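Local coordinates for protein superoxide dismutase (Anaplasma phagocytophilum, PDB 3JS4) that probably protects the cell from superoxide by converting it to oxygen and hydrogen peroxide at an iron centre, as an iron/manganese-family superoxide dismutase, at residues A[122-127]-A[160-165]; A[143-148]-A[164-169]; A[180-185]-A[215-220]. One frame throughout, in Å; residues are numbered along the deposited sequence.

Contact 1: residues A[122-127]-A[160-165]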
loop_
_atom_site.group_PDB
_atom_site.type_symbol
_atom_site.label_atom_id
_atom_site.label_comp_id
_atom_site.label_asym_id
_atom_site.label_seq_id
_atom_site.Cartn_x
_atom_site.Cartn_y
_atom_site.Cartn_z
ATOM N N GLU A 122 -3.793 -17.197 14.916
ATOM C CA GLU A 122 -4.692 -18.228 14.372
ATOM C C GLU A 122 -5.132 -17.941 12.952
ATOM O O GLU A 122 -5.143 -18.839 12.105
ATOM C CB GLU A 122 -5.960 -18.369 15.209
ATOM C CG GLU A 122 -5.806 -19.073 16.525
ATOM C CD GLU A 122 -7.117 -19.089 17.285
ATOM O OE1 GLU A 122 -8.092 -18.477 16.792
ATOM O OE2 GLU A 122 -7.186 -19.718 18.365
ATOM N N MET A 123 -5.535 -16.700 12.703
ATOM C CA MET A 123 -5.945 -16.302 11.372
ATOM C C MET A 123 -4.795 -16.452 10.372
ATOM O O MET A 123 -5.018 -16.860 9.236
ATOM C CB MET A 123 -6.453 -14.873 11.381
ATOM C CG MET A 123 -7.151 -14.485 10.120
ATOM S SD MET A 123 -8.088 -12.987 10.390
ATOM C CE MET A 123 -9.578 -13.697 11.091
ATOM N N ILE A 124 -3.577 -16.120 10.804
ATOM C CA ILE A 124 -2.391 -16.264 9.961
ATOM C C ILE A 124 -2.155 -17.746 9.659
ATOM O O ILE A 124 -1.945 -18.133 8.515
ATOM C CB ILE A 124 -1.117 -15.639 10.626
ATOM C CG1 ILE A 124 -1.165 -14.114 10.623
ATOM C CG2 ILE A 124 0.163 -16.130 9.939
ATOM C CD1 ILE A 124 -0.798 -13.479 9.294
ATOM N N GLU A 125 -2.199 -18.560 10.705
ATOM C CA GLU A 125 -2.006 -20.009 10.608
ATOM C C GLU A 125 -3.061 -20.693 9.761
ATOM O O GLU A 125 -2.733 -21.531 8.924
ATOM C CB GLU A 125 -1.938 -20.636 12.008
ATOM C CG GLU A 125 -0.513 -20.901 12.454
ATOM C CD GLU A 125 -0.319 -20.886 13.965
ATOM O OE1 GLU A 125 -1.208 -21.353 14.707
ATOM O OE2 GLU A 125 0.748 -20.417 14.404
ATOM N N HIS A 126 -4.323 -20.338 9.999
ATOM C CA HIS A 126 -5.452 -20.788 9.190
ATOM C C HIS A 126 -5.289 -20.459 7.705
ATOM O O HIS A 126 -5.522 -21.318 6.858
ATOM C CB HIS A 126 -6.760 -20.186 9.731
ATOM C CG HIS A 126 -7.941 -20.361 8.822
ATOM N ND1 HIS A 126 -8.462 -21.598 8.504
ATOM C CD2 HIS A 126 -8.713 -19.451 8.180
ATOM C CE1 HIS A 126 -9.495 -21.444 7.695
ATOM N NE2 HIS A 126 -9.667 -20.151 7.482
ATOM N N SER A 127 -4.869 -19.228 7.398
ATOM C CA SER A 127 -4.814 -18.760 6.010
ATOM C C SER A 127 -3.564 -19.205 5.246
ATOM O O SER A 127 -3.647 -19.479 4.047
ATOM C CB SER A 127 -4.963 -17.229 5.918
ATOM O OG SER A 127 -6.040 -16.747 6.720
ATOM N N LYS A 160 -13.181 -16.187 3.650
ATOM C CA LYS A 160 -13.065 -15.986 5.094
ATOM C C LYS A 160 -11.639 -16.220 5.591
ATOM O O LYS A 160 -11.416 -16.919 6.584
ATOM C CB LYS A 160 -14.078 -16.843 5.874
ATOM C CG LYS A 160 -15.358 -16.114 6.201
ATOM C CD LYS A 160 -16.398 -16.275 5.118
ATOM C CE LYS A 160 -17.403 -15.143 5.171
ATOM N NZ LYS A 160 -17.292 -14.348 6.427
ATOM N N ALA A 161 -10.670 -15.636 4.889
ATOM C CA ALA A 161 -9.277 -15.862 5.206
ATOM C C ALA A 161 -8.476 -14.688 4.683
ATOM O O ALA A 161 -8.969 -13.934 3.836
ATOM C CB ALA A 161 -8.792 -17.173 4.573
ATOM N N LEU A 162 -7.272 -14.522 5.230
ATOM C CA LEU A 162 -6.294 -13.585 4.719
ATOM C C LEU A 162 -5.744 -14.156 3.415
ATOM O O LEU A 162 -5.685 -15.380 3.239
ATOM C CB LEU A 162 -5.161 -13.378 5.730
ATOM C CG LEU A 162 -5.535 -12.920 7.150
ATOM C CD1 LEU A 162 -4.296 -12.961 8.042
ATOM C CD2 LEU A 162 -6.127 -11.499 7.158
ATOM N N LYS A 163 -5.398 -13.265 2.490
ATOM C CA LYS A 163 -4.759 -13.634 1.233
ATOM C C LYS A 163 -3.661 -12.618 0.936
ATOM O O LYS A 163 -3.724 -11.480 1.405
ATOM C CB LYS A 163 -5.766 -13.595 0.080
ATOM C CG LYS A 163 -6.927 -14.606 0.140
ATOM C CD LYS A 163 -6.480 -16.016 -0.096
ATOM C CE LYS A 163 -7.621 -17.004 0.178
ATOM N NZ LYS A 163 -7.159 -18.394 -0.058
ATOM N N VAL A 164 -2.670 -13.026 0.146
ATOM C CA VAL A 164 -1.744 -12.071 -0.468
ATOM C C VAL A 164 -2.060 -11.964 -1.967
ATOM O O VAL A 164 -2.175 -12.996 -2.653
ATOM C CB VAL A 164 -0.296 -12.493 -0.255
ATOM C CG1 VAL A 164 0.659 -11.507 -0.954
ATOM C CG2 VAL A 164 0.034 -12.578 1.269
ATOM N N VAL A 165 -2.242 -10.736 -2.463
ATOM C CA VAL A 165 -2.405 -10.522 -3.904
ATOM C C VAL A 165 -1.489 -9.386 -4.367
ATOM O O VAL A 165 -1.127 -8.537 -3.575
ATOM C CB VAL A 165 -3.879 -10.191 -4.322
ATOM C CG1 VAL A 165 -4.842 -11.346 -3.963
ATOM C CG2 VAL A 165 -4.381 -8.875 -3.686
HETATM O O HOH W 1 -5.436 -18.226 2.603
#
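Leu162 drives its isobutyl group against the flank of helix 118-128, where its CG lies 3.7 Å from CG of Met123 and its CD1 lies 3.8 Å from CD1 of Ile124. The Met123 chain runs across the leucine at about a right angle: CG stands anti to the backbone N (chi1 -168°), and SD passes on beside Leu162 CD2. Ile124 starts out facing away from the strand, and only its CD1 returns to touch. One turn on from Met123, Ser127 supplies the polar grip. Its OG takes the N-H of Leu162 at 2.9 Å (N-H...O 146°) and gives its own proton to Met123 O at 2.7 Å, a relay from the strand's backbone to the helix's. That carbonyl also accepts Ser127 N, from the opposite face of its plane. Ala161 CB sits 3.5 Å from Ser127 OG. Alongside, a water donates to Ser127 O and Leu162 O and accepts from Lys163 NZ, while the exposed His126 ring turns an edge to Lys160 O. Lys160 and Ala161 form a G1 beta bulge opposite Asp156, at the start of an edge strand of the antiparallel sheet in the alpha/beta C-terminal domain of iron/manganese superoxide dismutases.

Contact 2: residues A[143-148]-A[164-169]; sequences LGQFGS and VVSTAN
Gln145 lays its side chain along strand 161-168, and here the contact fits closely. CG leaves anti to the backbone N (chi1 -174°) and the chain then bends at chi2 (52°), which carries the amide over the Thr167 carbonyl, with CD 3.5 Å from Thr167 O. Its two ends part from there: OE1 pairs with Ser166 OG at 3.0 Å, although that hydroxyl proton has another acceptor within reach, and Gln145 NE2 rests 4.0 Å from Ala168 CB. A second tight point is the backbone bond from Asn169 N to Ser148 O, 2.9 Å long and almost straight at the hydrogen (178°), yet arriving from above the carbonyl plane. The segment 143-148 is the link from helix 131-144 into strand 149-156, the central strand of the three-stranded antiparallel sheet, and Gln145 ties this helix-to-strand connection to an edge strand. Arg200 holds the connection from elsewhere, bonding to the carbonyls of Gln145 and Gly147. Towards solvent the contact thins out. A water donates to Gln145 OE1 at 2.8 Å and only weakly to Ser166 O, and NE2 makes a weak bond to Phe146 O. The side chain of the exposed Asn169 lies loosely, its OD1 3.6 Å from Ser148 CB.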
loop_
_atom_site.group_PDB
_atom_site.type_symbol
_atom_site.label_atom_id
_atom_site.label_comp_id
_atom_site.label_asym_id
_atom_site.label_seq_id
_atom_site.Cartn_x
_atom_site.Cartn_y
_atom_site.Cartn_z
ATOM N N LEU A 143 8.044 -10.818 -5.799
ATOM C CA LEU A 143 9.015 -11.119 -6.861
ATOM C C LEU A 143 8.273 -11.492 -8.153
ATOM O O LEU A 143 8.850 -11.443 -9.253
ATOM C CB LEU A 143 9.986 -12.232 -6.419
ATOM C CG LEU A 143 10.815 -11.964 -5.158
ATOM C CD1 LEU A 143 11.594 -13.197 -4.657
ATOM C CD2 LEU A 143 11.761 -10.786 -5.394
ATOM N N GLY A 144 6.994 -11.841 -8.000
ATOM C CA GLY A 144 6.139 -12.271 -9.097
ATOM C C GLY A 144 5.454 -11.144 -9.863
ATOM O O GLY A 144 4.993 -11.357 -10.973
ATOM N N GLN A 145 5.385 -9.946 -9.267
ATOM C CA GLN A 145 4.780 -8.788 -9.931
ATOM C C GLN A 145 5.779 -8.130 -10.886
ATOM O O GLN A 145 6.681 -7.371 -10.464
ATOM C CB GLN A 145 4.278 -7.754 -8.906
ATOM C CG GLN A 145 3.494 -6.583 -9.556
ATOM C CD GLN A 145 2.356 -7.066 -10.469
ATOM O OE1 GLN A 145 1.452 -7.795 -10.037
ATOM N NE2 GLN A 145 2.400 -6.663 -11.729
ATOM N N PHE A 146 5.593 -8.386 -12.171
ATOM C CA PHE A 146 6.551 -7.952 -13.177
ATOM C C PHE A 146 6.295 -6.479 -13.509
ATOM O O PHE A 146 5.139 -6.070 -13.706
ATOM C CB PHE A 146 6.419 -8.883 -14.391
ATOM C CG PHE A 146 7.331 -8.552 -15.556
ATOM C CD1 PHE A 146 8.719 -8.653 -15.440
ATOM C CD2 PHE A 146 6.785 -8.206 -16.798
ATOM C CE1 PHE A 146 9.558 -8.372 -16.536
ATOM C CE2 PHE A 146 7.614 -7.928 -17.899
ATOM C CZ PHE A 146 9.004 -8.007 -17.764
ATOM N N GLY A 147 7.358 -5.682 -13.566
ATOM C CA GLY A 147 7.188 -4.233 -13.735
ATOM C C GLY A 147 6.794 -3.558 -12.430
ATOM O O GLY A 147 7.159 -4.027 -11.340
ATOM N N SER A 148 6.058 -2.457 -12.545
ATOM C CA SER A 148 5.687 -1.630 -11.390
ATOM C C SER A 148 4.411 -2.157 -10.739
ATOM O O SER A 148 3.533 -2.667 -11.436
ATOM C CB SER A 148 5.434 -0.177 -11.854
ATOM O OG SER A 148 6.521 0.336 -12.627
ATOM N N VAL A 164 -2.670 -13.026 0.146
ATOM C CA VAL A 164 -1.744 -12.071 -0.468
ATOM C C VAL A 164 -2.060 -11.964 -1.967
ATOM O O VAL A 164 -2.175 -12.996 -2.653
ATOM C CB VAL A 164 -0.296 -12.493 -0.255
ATOM C CG1 VAL A 164 0.659 -11.507 -0.954
ATOM C CG2 VAL A 164 0.034 -12.578 1.269
ATOM N N VAL A 165 -2.242 -10.736 -2.463
ATOM C CA VAL A 165 -2.405 -10.522 -3.904
ATOM C C VAL A 165 -1.489 -9.386 -4.367
ATOM O O VAL A 165 -1.127 -8.537 -3.575
ATOM C CB VAL A 165 -3.879 -10.191 -4.322
ATOM C CG1 VAL A 165 -4.842 -11.346 -3.963
ATOM C CG2 VAL A 165 -4.381 -8.875 -3.686
ATOM N N SER A 166 -1.137 -9.346 -5.648
ATOM C CA SER A 166 -0.424 -8.187 -6.164
ATOM C C SER A 166 -1.232 -7.456 -7.243
ATOM O O SER A 166 -2.157 -8.024 -7.869
ATOM C CB SER A 166 0.973 -8.558 -6.663
ATOM O OG SER A 166 0.916 -9.569 -7.658
ATOM N N THR A 167 -0.916 -6.179 -7.413
ATOM C CA THR A 167 -1.521 -5.398 -8.477
ATOM C C THR A 167 -0.456 -4.697 -9.329
ATOM O O THR A 167 0.674 -4.451 -8.878
ATOM C CB THR A 167 -2.481 -4.356 -7.911
ATOM O OG1 THR A 167 -1.768 -3.495 -7.003
ATOM C CG2 THR A 167 -3.660 -5.050 -7.180
ATOM N N ALA A 168 -0.845 -4.392 -10.564
ATOM C CA ALA A 168 -0.004 -3.633 -11.492
ATOM C C ALA A 168 -0.195 -2.124 -11.312
ATOM O O ALA A 168 -1.302 -1.656 -11.074
ATOM C CB ALA A 168 -0.325 -4.043 -12.961
ATOM N N ASN A 169 0.905 -1.380 -11.457
ATOM C CA ASN A 169 0.883 0.073 -11.611
ATOM C C ASN A 169 0.144 0.748 -10.459
ATOM O O ASN A 169 0.654 0.712 -9.337
ATOM C CB ASN A 169 0.368 0.446 -13.002
ATOM C CG ASN A 169 1.250 -0.124 -14.107
ATOM O OD1 ASN A 169 2.464 -0.316 -13.922
ATOM N ND2 ASN A 169 0.656 -0.386 -15.253
HETATM O O HOH W 2 -1.079 -8.407 -11.143
#

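Contact 3: residues A[180-185]-A[215-220]; sequences LPLATM and DFVLGR
Arg220 clasps one backbone oxygen with two nitrogens: NE and NH2 each lie 2.8 Å from Pro181 O. The grip is side-on and the oxygen lies in the guanidinium plane, but both bonds bend at the hydrogen, 143° from NE and 141° from NH2, as two donors converging on one acceptor must. NH2 approaches in the carbonyl plane, whereas NE is tilted from it. The pair of bonds fixes the rotation of the guanidinium, and the charge would be expected to polarise the Pro181 carbonyl. Apolar groups frame the polar end: Leu180 CD1 is 3.6 Å from Arg220 NH2, and the Pro181 ring lies obliquely across the arginine side chain, its CG 3.9 Å from Arg220 NH2. Further back, Arg220 CD lies over one face of the Phe216 ring, 3.4 Å above the plane and offset toward the rim; from there the bend at chi3 (59°) turns NE and the guanidinium to Pro181 O. Phe216 in turn brings CD2 to 3.3 Å from Leu182 O, a buried carbonyl with no hydrogen-bonding partner. Val217, next to Phe216 in the chain, packs with its CG1 4.0 Å from Leu182 CD1 and its CG2 3.9 Å from Ala183 CB. Leu182 and Ala183 both face Leu153 in a classic beta bulge, which probably helps both neighbours reach the same valine. Phe103 of helix 89-106 packs edge-to-face with Phe216 and also touches Pro181 and Arg220. Segment 215-220 runs nearly antiparallel to 180-185 of the edge strand, with helix 89-106 on the Phe216 side and strand 149-156 reaching Val217 through Leu153.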
loop_
_atom_site.group_PDB
_atom_site.type_symbol
_atom_site.label_atom_id
_atom_site.label_comp_id
_atom_site.label_asym_id
_atom_site.label_seq_id
_atom_site.Cartn_x
_atom_site.Cartn_y
_atom_site.Cartn_z
ATOM N N LEU A 180 -10.781 -6.694 1.399
ATOM C CA LEU A 180 -10.475 -5.570 2.279
ATOM C C LEU A 180 -8.955 -5.442 2.438
ATOM O O LEU A 180 -8.317 -6.365 2.937
ATOM C CB LEU A 180 -11.152 -5.749 3.647
ATOM C CG LEU A 180 -10.772 -4.762 4.758
ATOM C CD1 LEU A 180 -11.543 -3.446 4.644
ATOM C CD2 LEU A 180 -10.993 -5.391 6.129
ATOM N N PRO A 181 -8.373 -4.307 1.995
ATOM C CA PRO A 181 -6.907 -4.176 2.127
ATOM C C PRO A 181 -6.506 -3.943 3.577
ATOM O O PRO A 181 -7.197 -3.210 4.296
ATOM C CB PRO A 181 -6.569 -2.940 1.274
ATOM C CG PRO A 181 -7.847 -2.150 1.187
ATOM C CD PRO A 181 -8.991 -3.141 1.325
ATOM N N LEU A 182 -5.394 -4.552 3.985
ATOM C CA LEU A 182 -4.888 -4.454 5.354
ATOM C C LEU A 182 -3.503 -3.831 5.462
ATOM O O LEU A 182 -3.211 -3.133 6.439
ATOM C CB LEU A 182 -4.868 -5.834 6.024
ATOM C CG LEU A 182 -6.161 -6.664 6.025
ATOM C CD1 LEU A 182 -5.915 -8.070 6.615
ATOM C CD2 LEU A 182 -7.305 -5.950 6.776
ATOM N N ALA A 183 -2.646 -4.132 4.480
ATOM C CA ALA A 183 -1.291 -3.556 4.396
ATOM C C ALA A 183 -0.778 -3.684 2.974
ATOM O O ALA A 183 -1.202 -4.584 2.238
ATOM C CB ALA A 183 -0.326 -4.266 5.370
ATOM N N THR A 184 0.143 -2.794 2.583
ATOM C CA THR A 184 0.732 -2.883 1.263
ATOM C C THR A 184 2.242 -2.632 1.324
ATOM O O THR A 184 2.744 -1.949 2.218
ATOM C CB THR A 184 0.056 -1.921 0.223
ATOM O OG1 THR A 184 0.485 -2.237 -1.107
ATOM C CG2 THR A 184 0.389 -0.451 0.497
ATOM N N MET A 185 2.929 -3.202 0.348
ATOM C CA MET A 185 4.334 -2.984 0.083
ATOM C C MET A 185 4.479 -2.555 -1.382
ATOM O O MET A 185 4.135 -3.311 -2.310
ATOM C CB MET A 185 5.107 -4.280 0.321
ATOM C CG MET A 185 6.568 -4.191 -0.115
ATOM S SD MET A 185 7.488 -5.731 0.129
ATOM C CE MET A 185 6.719 -6.833 -1.074
ATOM N N ASP A 215 0.320 -3.680 13.905
ATOM C CA ASP A 215 -0.717 -2.903 14.616
ATOM C C ASP A 215 -1.725 -2.333 13.611
ATOM O O ASP A 215 -2.923 -2.229 13.905
ATOM C CB ASP A 215 -0.132 -1.737 15.434
ATOM C CG ASP A 215 1.003 -2.164 16.373
ATOM O OD1 ASP A 215 1.039 -3.351 16.782
ATOM O OD2 ASP A 215 1.868 -1.301 16.693
ATOM N N PHE A 216 -1.233 -1.937 12.435
ATOM C CA PHE A 216 -2.117 -1.410 11.401
ATOM C C PHE A 216 -3.074 -2.505 10.894
ATOM O O PHE A 216 -4.296 -2.325 10.899
ATOM C CB PHE A 216 -1.312 -0.759 10.266
ATOM C CG PHE A 216 -2.156 -0.016 9.254
ATOM C CD1 PHE A 216 -2.914 1.096 9.634
ATOM C CD2 PHE A 216 -2.176 -0.419 7.920
ATOM C CE1 PHE A 216 -3.686 1.794 8.693
ATOM C CE2 PHE A 216 -2.933 0.259 6.976
ATOM C CZ PHE A 216 -3.687 1.365 7.350
ATOM N N VAL A 217 -2.514 -3.636 10.474
ATOM C CA VAL A 217 -3.272 -4.808 10.044
ATOM C C VAL A 217 -4.375 -5.196 11.033
ATOM O O VAL A 217 -5.556 -5.292 10.656
ATOM C CB VAL A 217 -2.326 -6.010 9.862
ATOM C CG1 VAL A 217 -3.100 -7.229 9.381
ATOM C CG2 VAL A 217 -1.200 -5.657 8.888
ATOM N N LEU A 218 -3.974 -5.421 12.288
ATOM C CA LEU A 218 -4.895 -5.790 13.362
ATOM C C LEU A 218 -5.985 -4.758 13.553
ATOM O O LEU A 218 -7.174 -5.107 13.584
ATOM C CB LEU A 218 -4.134 -6.017 14.678
ATOM C CG LEU A 218 -4.933 -6.417 15.919
ATOM C CD1 LEU A 218 -5.712 -7.725 15.702
ATOM C CD2 LEU A 218 -4.014 -6.516 17.158
ATOM N N GLY A 219 -5.576 -3.494 13.647
ATOM C CA GLY A 219 -6.494 -2.381 13.834
ATOM C C GLY A 219 -7.560 -2.305 12.758
ATOM O O GLY A 219 -8.725 -2.027 13.060
ATOM N N ARG A 220 -7.176 -2.562 11.505
ATOM C CA ARG A 220 -8.131 -2.563 10.404
ATOM C C ARG A 220 -9.103 -3.747 10.411
ATOM O O ARG A 220 -10.275 -3.569 10.061
ATOM C CB ARG A 220 -7.427 -2.445 9.061
ATOM C CG ARG A 220 -6.987 -1.017 8.778
ATOM C CD ARG A 220 -6.343 -0.892 7.424
ATOM N NE ARG A 220 -7.209 -1.294 6.306
ATOM C CZ ARG A 220 -8.184 -0.554 5.775
ATOM N NH1 ARG A 220 -8.505 0.632 6.280
ATOM N NH2 ARG A 220 -8.857 -1.018 4.737
#

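Contacts 1 and 2 share strand 161-168: helix 118-128 packs near its start and the connection leaving helix 131-144 near its end, with contact centres 19 Å apart. Contact 3 uses strand 179-186 at the other edge of the same sheet, 13 Å from contact 1 between centres. Those two meet directly, Leu162 CD2 lying 3.5 Å from Leu182 CD1, while contacts 2 and 3 come no nearer than about 6 Å between atoms. Contact 2 is close to the metal, the Ser148 side chain being about 9 Å from the iron held by His45, His101, Asp186 and His190. The Pro181 side chain of contact 3 instead lies about 5 Å from the bound sodium ion.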